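Chitin elicitor-binding protein (Oryza sativa subsp. japonica, PDB 5JCD) binds chitin oligosaccharides from fungal cell walls at the rice plasma membrane and passes the signal on to trigger defense responses. Local coordinates at residues F34-N46 / A60-C72. Residues are numbered along the deposited sequence; the frame is centred on the assembly and turned at random.
Sequences FNTTTLPDLLGAN and ANSTVKIPFRCRC. With NAG (2-acetamido-2-deoxy-beta-D-glucopyranose), chain E.
With its side-chain amide Asn46 imitates a neighbouring strand, gripping both backbone polar groups of Lys65. OD1 of Asn46 takes the Lys65 N-H in the plane of its own carbonyl, 2.8 Å from Lys65 N and nearly straight at 165°. Beside it, Asn46 ND2 gives one hydrogen to a lone pair of Lys65 O, also at 2.8 Å, and turns the other back to Leu42 O, one turn earlier in helix 39-45. Three bonds therefore fix the rotation of this amide, pinning the helix end to the strand edge, while Val64 CG1 lies over one amide face, 3.4 Å from Asn46 ND2. Next to it, Leu42 swings CG anti to the backbone N (chi1 -174°), which brings CD1 down onto the strand, in plain contact with Lys65 O at 3.2 Å and 3.8 Å from Pro67 CD. Ala45 CB meets the proline ring at CG.

In this N-terminal part of the ectodomain, helices 27-34 and 39-45 pack together between strands, a layout consistent with a LysM-like βααβ unit. Val64, Ile66 and Phe68 bond by their backbones to strand 12-20, while Lys65 and the Pro67 carbonyl serve the helix and the loop before it; strand 63-72 also pairs with 76-79. Just before that loop, Phe34 receives Ile66 CD1 over one ring face, a CH-pi contact 3.8 Å from the ring centroid; Tyr19 meets the same ring edge-to-face.

Further along, Thr36 OG1 donates to Pro67 O (2.9 Å), and its CB lies against Phe68 CB. A water joins Thr36 O to Arg69 N, whereas the Arg69 guanidinium reaches away to a salt bridge with Asp80. At the opposite end of 60-72, Asn61 carries an N-linked GlcNAc, its ND2 bonded to C1 of the sugar.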
ATOM      1  N   PHE A  34       4.913  10.003   3.919  1.00 44.23           N
ATOM      2  CA  PHE A  34       3.584   9.455   3.764  1.00 42.24           C
ATOM      3  C   PHE A  34       2.508  10.387   4.296  1.00 45.83           C
ATOM      4  O   PHE A  34       1.557  10.699   3.573  1.00 44.48           O
ATOM      5  CB  PHE A  34       3.519   8.028   4.340  1.00 30.08           C
ATOM      6  CG  PHE A  34       4.091   7.002   3.408  1.00 33.34           C
ATOM      7  CD1 PHE A  34       3.287   6.387   2.452  1.00 33.60           C
ATOM      8  CD2 PHE A  34       5.443   6.695   3.437  1.00 27.60           C
ATOM      9  CE1 PHE A  34       3.817   5.453   1.560  1.00 30.52           C
ATOM     10  CE2 PHE A  34       5.987   5.774   2.533  1.00 34.20           C
ATOM     11  CZ  PHE A  34       5.169   5.156   1.592  1.00 30.23           C
ATOM     12  N   ASN A  35       2.704  10.876   5.521  1.00 42.15           N
ATOM     13  CA  ASN A  35       1.775  11.807   6.163  1.00 51.55           C
ATOM     14  C   ASN A  35       0.350  11.244   6.210  1.00 47.27           C
ATOM     15  O   ASN A  35      -0.626  11.969   6.042  1.00 57.65           O
ATOM     16  CB  ASN A  35       1.808  13.179   5.478  1.00 55.68           C
ATOM     17  CG  ASN A  35       1.319  14.294   6.389  1.00 61.52           C
ATOM     18  OD1 ASN A  35       1.448  14.201   7.615  1.00 57.95           O
ATOM     19  ND2 ASN A  35       0.780  15.362   5.797  1.00 64.44           N
ATOM     20  N   THR A  36       0.245   9.943   6.434  1.00 42.72           N
ATOM     21  CA  THR A  36      -1.045   9.266   6.416  1.00 46.05           C
ATOM     22  C   THR A  36      -1.456   8.809   7.799  1.00 41.48           C
ATOM     23  O   THR A  36      -2.578   8.362   8.023  1.00 47.88           O
ATOM     24  CB  THR A  36      -0.975   8.017   5.540  1.00 40.84           C
ATOM     25  OG1 THR A  36       0.056   7.143   6.029  1.00 38.48           O
ATOM     26  CG2 THR A  36      -0.689   8.402   4.109  1.00 28.23           C
ATOM     27  N   THR A  37      -0.532   8.951   8.729  1.00 34.83           N
ATOM     28  CA  THR A  37      -0.690   8.438  10.071  1.00 42.60           C
ATOM     29  C   THR A  37       0.259   9.247  10.943  1.00 40.69           C
ATOM     30  O   THR A  37       1.142   9.922  10.431  1.00 42.79           O
ATOM     31  CB  THR A  37      -0.346   6.920  10.141  1.00 46.42           C
ATOM     32  OG1 THR A  37      -0.466   6.456  11.486  1.00 59.81           O
ATOM     33  CG2 THR A  37       1.074   6.648   9.681  1.00 40.81           C
ATOM     34  N   THR A  38       0.074   9.189  12.250  1.00 39.63           N
ATOM     35  CA  THR A  38       0.978   9.855  13.165  1.00 45.61           C
ATOM     36  C   THR A  38       2.126   8.919  13.491  1.00 49.91           C
ATOM     37  O   THR A  38       2.040   7.707  13.265  1.00 49.94           O
ATOM     38  CB  THR A  38       0.275  10.245  14.505  1.00 53.24           C
ATOM     39  OG1 THR A  38      -0.026   9.062  15.261  1.00 41.32           O
ATOM     40  CG2 THR A  38      -1.009  11.048  14.255  1.00 40.84           C
ATOM     41  N   LEU A  39       3.196   9.486  14.042  1.00 54.99           N
ATOM     42  CA  LEU A  39       4.324   8.691  14.505  1.00 54.74           C
ATOM     43  C   LEU A  39       3.959   7.564  15.473  1.00 54.58           C
ATOM     44  O   LEU A  39       4.365   6.432  15.245  1.00 62.59           O
ATOM     45  CB  LEU A  39       5.417   9.575  15.106  1.00 61.16           C
ATOM     46  CG  LEU A  39       6.546   8.818  15.812  1.00 67.63           C
ATOM     47  CD1 LEU A  39       7.353   7.968  14.839  1.00 67.08           C
ATOM     48  CD2 LEU A  39       7.453   9.786  16.562  1.00 69.30           C
ATOM     49  N   PRO A  40       3.193   7.852  16.550  1.00 56.76           N
ATOM     50  CA  PRO A  40       2.925   6.722  17.456  1.00 53.59           C
ATOM     51  C   PRO A  40       2.115   5.587  16.815  1.00 52.57           C
ATOM     52  O   PRO A  40       2.301   4.423  17.161  1.00 48.51           O
ATOM     53  CB  PRO A  40       2.134   7.348  18.616  1.00 54.58           C
ATOM     54  CG  PRO A  40       1.982   8.760  18.316  1.00 55.12           C
ATOM     55  CD  PRO A  40       2.717   9.138  17.091  1.00 47.98           C
ATOM     56  N   ASP A  41       1.230   5.912  15.883  1.00 53.69           N
ATOM     57  CA  ASP A  41       0.502   4.860  15.194  1.00 49.12           C
ATOM     58  C   ASP A  41       1.435   4.058  14.275  1.00 41.13           C
ATOM     59  O   ASP A  41       1.288   2.849  14.154  1.00 29.70           O
ATOM     60  CB  ASP A  41      -0.697   5.421  14.428  1.00 49.67           C
ATOM     61  CG  ASP A  41      -1.819   5.895  15.355  1.00 61.63           C
ATOM     62  OD1 ASP A  41      -1.849   5.494  16.545  1.00 53.19           O
ATOM     63  OD2 ASP A  41      -2.668   6.688  14.899  1.00 69.71           O
ATOM     64  N   LEU A  42       2.397   4.728  13.645  1.00 36.51           N
ATOM     65  CA  LEU A  42       3.354   4.016  12.794  1.00 42.47           C
ATOM     66  C   LEU A  42       4.159   3.025  13.634  1.00 45.69           C
ATOM     67  O   LEU A  42       4.326   1.875  13.247  1.00 52.51           O
ATOM     68  CB  LEU A  42       4.277   4.991  12.032  1.00 40.56           C
ATOM     69  CG  LEU A  42       5.230   4.373  10.993  1.00 46.86           C
ATOM     70  CD1 LEU A  42       4.455   3.479  10.007  1.00 29.50           C
ATOM     71  CD2 LEU A  42       6.021   5.444  10.197  1.00 24.38           C
ATOM     72  N   LEU A  43       4.624   3.476  14.798  1.00 49.44           N
ATOM     73  CA  LEU A  43       5.394   2.643  15.724  1.00 44.40           C
ATOM     74  C   LEU A  43       4.615   1.430  16.216  1.00 42.75           C
ATOM     75  O   LEU A  43       5.140   0.306  16.263  1.00 39.90           O
ATOM     76  CB  LEU A  43       5.864   3.490  16.910  1.00 55.09           C
ATOM     77  CG  LEU A  43       6.764   4.679  16.530  1.00 60.84           C
ATOM     78  CD1 LEU A  43       7.028   5.599  17.718  1.00 65.52           C
ATOM     79  CD2 LEU A  43       8.073   4.219  15.920  1.00 54.59           C
ATOM     80  N   GLY A  44       3.360   1.657  16.586  1.00 41.11           N
ATOM     81  CA  GLY A  44       2.496   0.581  17.037  1.00 34.61           C
ATOM     82  C   GLY A  44       2.199  -0.443  15.948  1.00 40.87           C
ATOM     83  O   GLY A  44       2.105  -1.642  16.211  1.00 40.90           O
ATOM     84  N   ALA A  45       1.980   0.040  14.730  1.00 42.38           N
ATOM     85  CA  ALA A  45       1.772  -0.846  13.587  1.00 42.47           C
ATOM     86  C   ALA A  45       2.982  -1.749  13.334  1.00 35.42           C
ATOM     87  O   ALA A  45       2.863  -2.804  12.729  1.00 38.69           O
ATOM     88  CB  ALA A  45       1.451  -0.041  12.349  1.00 41.30           C
ATOM     89  N   ASN A  46       4.154  -1.314  13.774  1.00 39.64           N
ATOM     90  CA  ASN A  46       5.353  -2.128  13.624  1.00 42.75           C
ATOM     91  C   ASN A  46       5.879  -2.704  14.933  1.00 51.93           C
ATOM     92  O   ASN A  46       7.031  -3.120  15.026  1.00 44.79           O
ATOM     93  CB  ASN A  46       6.419  -1.342  12.868  1.00 38.44           C
ATOM     94  CG  ASN A  46       6.033  -1.142  11.424  1.00 34.49           C
ATOM     95  OD1 ASN A  46       6.394  -1.935  10.570  1.00 35.47           O
ATOM     96  ND2 ASN A  46       5.232  -0.131  11.157  1.00 28.03           N
ATOM     97  N   ALA A  60      17.759  -0.089   4.633  1.00 40.12           N
ATOM     98  CA  ALA A  60      17.484  -0.291   3.226  1.00 41.33           C
ATOM     99  C   ALA A  60      16.954  -1.704   2.991  1.00 33.81           C
ATOM    100  O   ALA A  60      17.467  -2.657   3.574  1.00 24.10           O
ATOM    101  CB  ALA A  60      18.752  -0.076   2.431  1.00 36.39           C
ATOM    102  N   ASN A  61      15.923  -1.799   2.147  1.00 27.83           N
ATOM    103  CA  ASN A  61      15.284  -3.038   1.707  1.00 31.09           C
ATOM    104  C   ASN A  61      14.394  -3.716   2.745  1.00 42.65           C
ATOM    105  O   ASN A  61      13.703  -4.676   2.416  1.00 43.54           O
ATOM    106  CB  ASN A  61      16.323  -4.055   1.214  1.00 31.86           C
ATOM    107  CG  ASN A  61      17.256  -3.478   0.191  1.00 32.17           C
ATOM    108  OD1 ASN A  61      16.866  -3.253  -0.962  1.00 38.51           O
ATOM    109  ND2 ASN A  61      18.503  -3.195   0.620  1.00 31.67           N
ATOM    110  N   SER A  62      14.380  -3.197   3.975  1.00 41.74           N
ATOM    111  CA  SER A  62      13.569  -3.780   5.048  1.00 36.67           C
ATOM    112  C   SER A  62      12.154  -3.255   4.955  1.00 31.73           C
ATOM    113  O   SER A  62      11.913  -2.239   4.301  1.00 34.66           O
ATOM    114  CB  SER A  62      14.144  -3.451   6.419  1.00 37.18           C
ATOM    115  OG  SER A  62      13.782  -2.144   6.816  1.00 45.37           O
ATOM    116  N   THR A  63      11.214  -3.948   5.588  1.00 36.06           N
ATOM    117  CA  THR A  63       9.802  -3.592   5.437  1.00 38.21           C
ATOM    118  C   THR A  63       9.239  -2.853   6.643  1.00 35.66           C
ATOM    119  O   THR A  63       9.686  -3.045   7.759  1.00 30.55           O
ATOM    120  CB  THR A  63       8.930  -4.835   5.190  1.00 32.34           C
ATOM    121  OG1 THR A  63       9.019  -5.704   6.321  1.00 39.25           O
ATOM    122  CG2 THR A  63       9.397  -5.577   3.930  1.00 25.20           C
ATOM    123  N   VAL A  64       8.262  -1.993   6.385  1.00 32.87           N
ATOM    124  CA  VAL A  64       7.571  -1.262   7.421  1.00 30.24           C
ATOM    125  C   VAL A  64       6.110  -1.232   7.084  1.00 28.66           C
ATOM    126  O   VAL A  64       5.724  -0.878   5.974  1.00 30.31           O
ATOM    127  CB  VAL A  64       8.029   0.218   7.506  1.00 41.02           C
ATOM    128  CG1 VAL A  64       7.296   0.951   8.652  1.00 37.27           C
ATOM    129  CG2 VAL A  64       9.518   0.308   7.687  1.00 34.87           C
ATOM    130  N   LYS A  65       5.288  -1.556   8.067  1.00 24.65           N
ATOM    131  CA  LYS A  65       3.861  -1.487   7.901  1.00 26.91           C
ATOM    132  C   LYS A  65       3.416  -0.039   7.984  1.00 28.94           C
ATOM    133  O   LYS A  65       3.617   0.613   8.991  1.00 36.73           O
ATOM    134  CB  LYS A  65       3.209  -2.288   9.002  1.00 31.99           C
ATOM    135  CG  LYS A  65       1.813  -2.801   8.687  1.00 43.50           C
ATOM    136  CD  LYS A  65       1.407  -3.801   9.776  1.00 42.63           C
ATOM    137  CE  LYS A  65       0.141  -4.559   9.462  1.00 46.92           C
ATOM    138  NZ  LYS A  65      -1.035  -3.679   9.341  1.00 45.09           N
ATOM    139  N   ILE A  66       2.771   0.454   6.946  1.00 29.69           N
ATOM    140  CA  ILE A  66       2.329   1.837   6.956  1.00 27.12           C
ATOM    141  C   ILE A  66       0.811   1.906   6.840  1.00 29.43           C
ATOM    142  O   ILE A  66       0.260   1.530   5.826  1.00 38.47           O
ATOM    143  CB  ILE A  66       3.029   2.668   5.853  1.00 37.01           C
ATOM    144  CG1 ILE A  66       4.553   2.581   6.055  1.00 34.20           C
ATOM    145  CG2 ILE A  66       2.520   4.116   5.857  1.00 34.62           C
ATOM    146  CD1 ILE A  66       5.359   3.388   5.111  1.00 41.08           C
ATOM    147  N   PRO A  67       0.138   2.332   7.926  1.00 28.63           N
ATOM    148  CA  PRO A  67      -1.322   2.495   8.015  1.00 39.40           C
ATOM    149  C   PRO A  67      -1.796   3.785   7.384  1.00 40.75           C
ATOM    150  O   PRO A  67      -1.044   4.758   7.341  1.00 38.10           O
ATOM    151  CB  PRO A  67      -1.604   2.518   9.532  1.00 37.18           C
ATOM    152  CG  PRO A  67      -0.304   2.691  10.205  1.00 47.29           C
ATOM    153  CD  PRO A  67       0.814   2.700   9.179  1.00 40.20           C
ATOM    154  N   PHE A  68      -3.008   3.781   6.849  1.00 33.04           N
ATOM    155  CA  PHE A  68      -3.554   5.002   6.297  1.00 34.93           C
ATOM    156  C   PHE A  68      -5.064   4.928   6.208  1.00 33.11           C
ATOM    157  O   PHE A  68      -5.648   3.869   6.367  1.00 31.36           O
ATOM    158  CB  PHE A  68      -2.947   5.299   4.911  1.00 33.60           C
ATOM    159  CG  PHE A  68      -3.140   4.196   3.906  1.00 37.39           C
ATOM    160  CD1 PHE A  68      -4.273   4.156   3.106  1.00 37.44           C
ATOM    161  CD2 PHE A  68      -2.180   3.196   3.760  1.00 20.07           C
ATOM    162  CE1 PHE A  68      -4.444   3.138   2.190  1.00 41.12           C
ATOM    163  CE2 PHE A  68      -2.350   2.185   2.856  1.00 29.97           C
ATOM    164  CZ  PHE A  68      -3.475   2.145   2.065  1.00 30.73           C
ATOM    165  N   ARG A  69      -5.687   6.064   5.927  1.00 34.25           N
ATOM    166  CA  ARG A  69      -7.113   6.102   5.729  1.00 37.16           C
ATOM    167  C   ARG A  69      -7.473   5.716   4.318  1.00 37.91           C
ATOM    168  O   ARG A  69      -6.996   6.299   3.367  1.00 40.26           O
ATOM    169  CB  ARG A  69      -7.667   7.484   6.067  1.00 35.04           C
ATOM    170  CG  ARG A  69      -9.079   7.435   6.653  1.00 52.23           C
ATOM    171  CD  ARG A  69      -9.956   8.531   6.073  1.00 66.78           C
ATOM    172  NE  ARG A  69      -9.321   9.837   6.226  1.00 71.60           N
ATOM    173  CZ  ARG A  69      -9.790  10.963   5.704  1.00 76.57           C
ATOM    174  NH1 ARG A  69     -10.905  10.939   4.991  1.00 83.43           N
ATOM    175  NH2 ARG A  69      -9.151  12.110   5.896  1.00 73.84           N
ATOM    176  N   CYS A  70      -8.288   4.680   4.196  1.00 39.56           N
ATOM    177  CA  CYS A  70      -8.784   4.261   2.907  1.00 28.20           C
ATOM    178  C   CYS A  70     -10.154   4.868   2.617  1.00 35.71           C
ATOM    179  O   CYS A  70     -11.012   4.953   3.488  1.00 35.24           O
ATOM    180  CB  CYS A  70      -8.894   2.737   2.879  1.00 26.06           C
ATOM    181  SG  CYS A  70      -9.497   2.083   1.314  1.00 34.12           S
ATOM    182  N   ARG A  71     -10.345   5.317   1.388  1.00 38.37           N
ATOM    183  CA  ARG A  71     -11.657   5.730   0.920  1.00 42.29           C
ATOM    184  C   ARG A  71     -12.101   4.891  -0.259  1.00 38.27           C
ATOM    185  O   ARG A  71     -11.320   4.650  -1.187  1.00 42.61           O
ATOM    186  CB  ARG A  71     -11.678   7.209   0.535  1.00 46.65           C
ATOM    187  CG  ARG A  71     -12.955   7.612  -0.160  1.00 48.94           C
ATOM    188  CD  ARG A  71     -13.105   9.118  -0.351  1.00 53.76           C
ATOM    189  NE  ARG A  71     -14.338   9.436  -1.085  1.00 60.13           N
ATOM    190  CZ  ARG A  71     -15.352  10.167  -0.622  1.00 68.77           C
ATOM    191  NH1 ARG A  71     -15.326  10.682   0.606  1.00 68.82           N
ATOM    192  NH2 ARG A  71     -16.405  10.383  -1.401  1.00 67.63           N
ATOM    193  N   CYS A  72     -13.351   4.436  -0.211  1.00 36.89           N
ATOM    194  CA  CYS A  72     -13.926   3.651  -1.291  1.00 44.34           C
ATOM    195  C   CYS A  72     -14.712   4.577  -2.210  1.00 45.81           C
ATOM    196  O   CYS A  72     -15.407   5.470  -1.738  1.00 41.93           O
ATOM    197  CB  CYS A  72     -14.822   2.543  -0.733  1.00 42.54           C
ATOM    198  SG  CYS A  72     -13.911   1.212   0.091  1.00 50.45           S
TER
HETATM  199  C1  NAG E 302      19.427  -2.809  -0.419  1.00 37.23           C
HETATM  200  C2  NAG E 302      19.800  -3.867  -1.460  1.00 41.99           C
HETATM  201  C3  NAG E 302      20.796  -3.368  -2.496  1.00 41.65           C
HETATM  202  C4  NAG E 302      20.401  -2.001  -3.058  1.00 45.12           C
HETATM  203  C5  NAG E 302      20.044  -1.045  -1.930  1.00 45.36           C
HETATM  204  C6  NAG E 302      19.445   0.220  -2.523  1.00 45.41           C
HETATM  205  C7  NAG E 302      19.533  -6.094  -0.552  1.00 35.55           C
HETATM  206  C8  NAG E 302      20.134  -7.151   0.316  1.00 31.84           C
HETATM  207  N2  NAG E 302      20.309  -5.046  -0.785  1.00 42.82           N
HETATM  208  O3  NAG E 302      20.748  -4.297  -3.550  1.00 44.33           O
HETATM  209  O4  NAG E 302      21.435  -1.443  -3.863  1.00 54.41           O
HETATM  210  O5  NAG E 302      19.085  -1.596  -1.039  1.00 48.09           O
HETATM  211  O6  NAG E 302      19.279   1.187  -1.514  1.00 50.14           O
HETATM  212  O7  NAG E 302      18.393  -6.204  -1.007  1.00 33.75           O
HETATM  213  O   HOH W   1      -4.424   8.369   6.277  1.00 46.83           O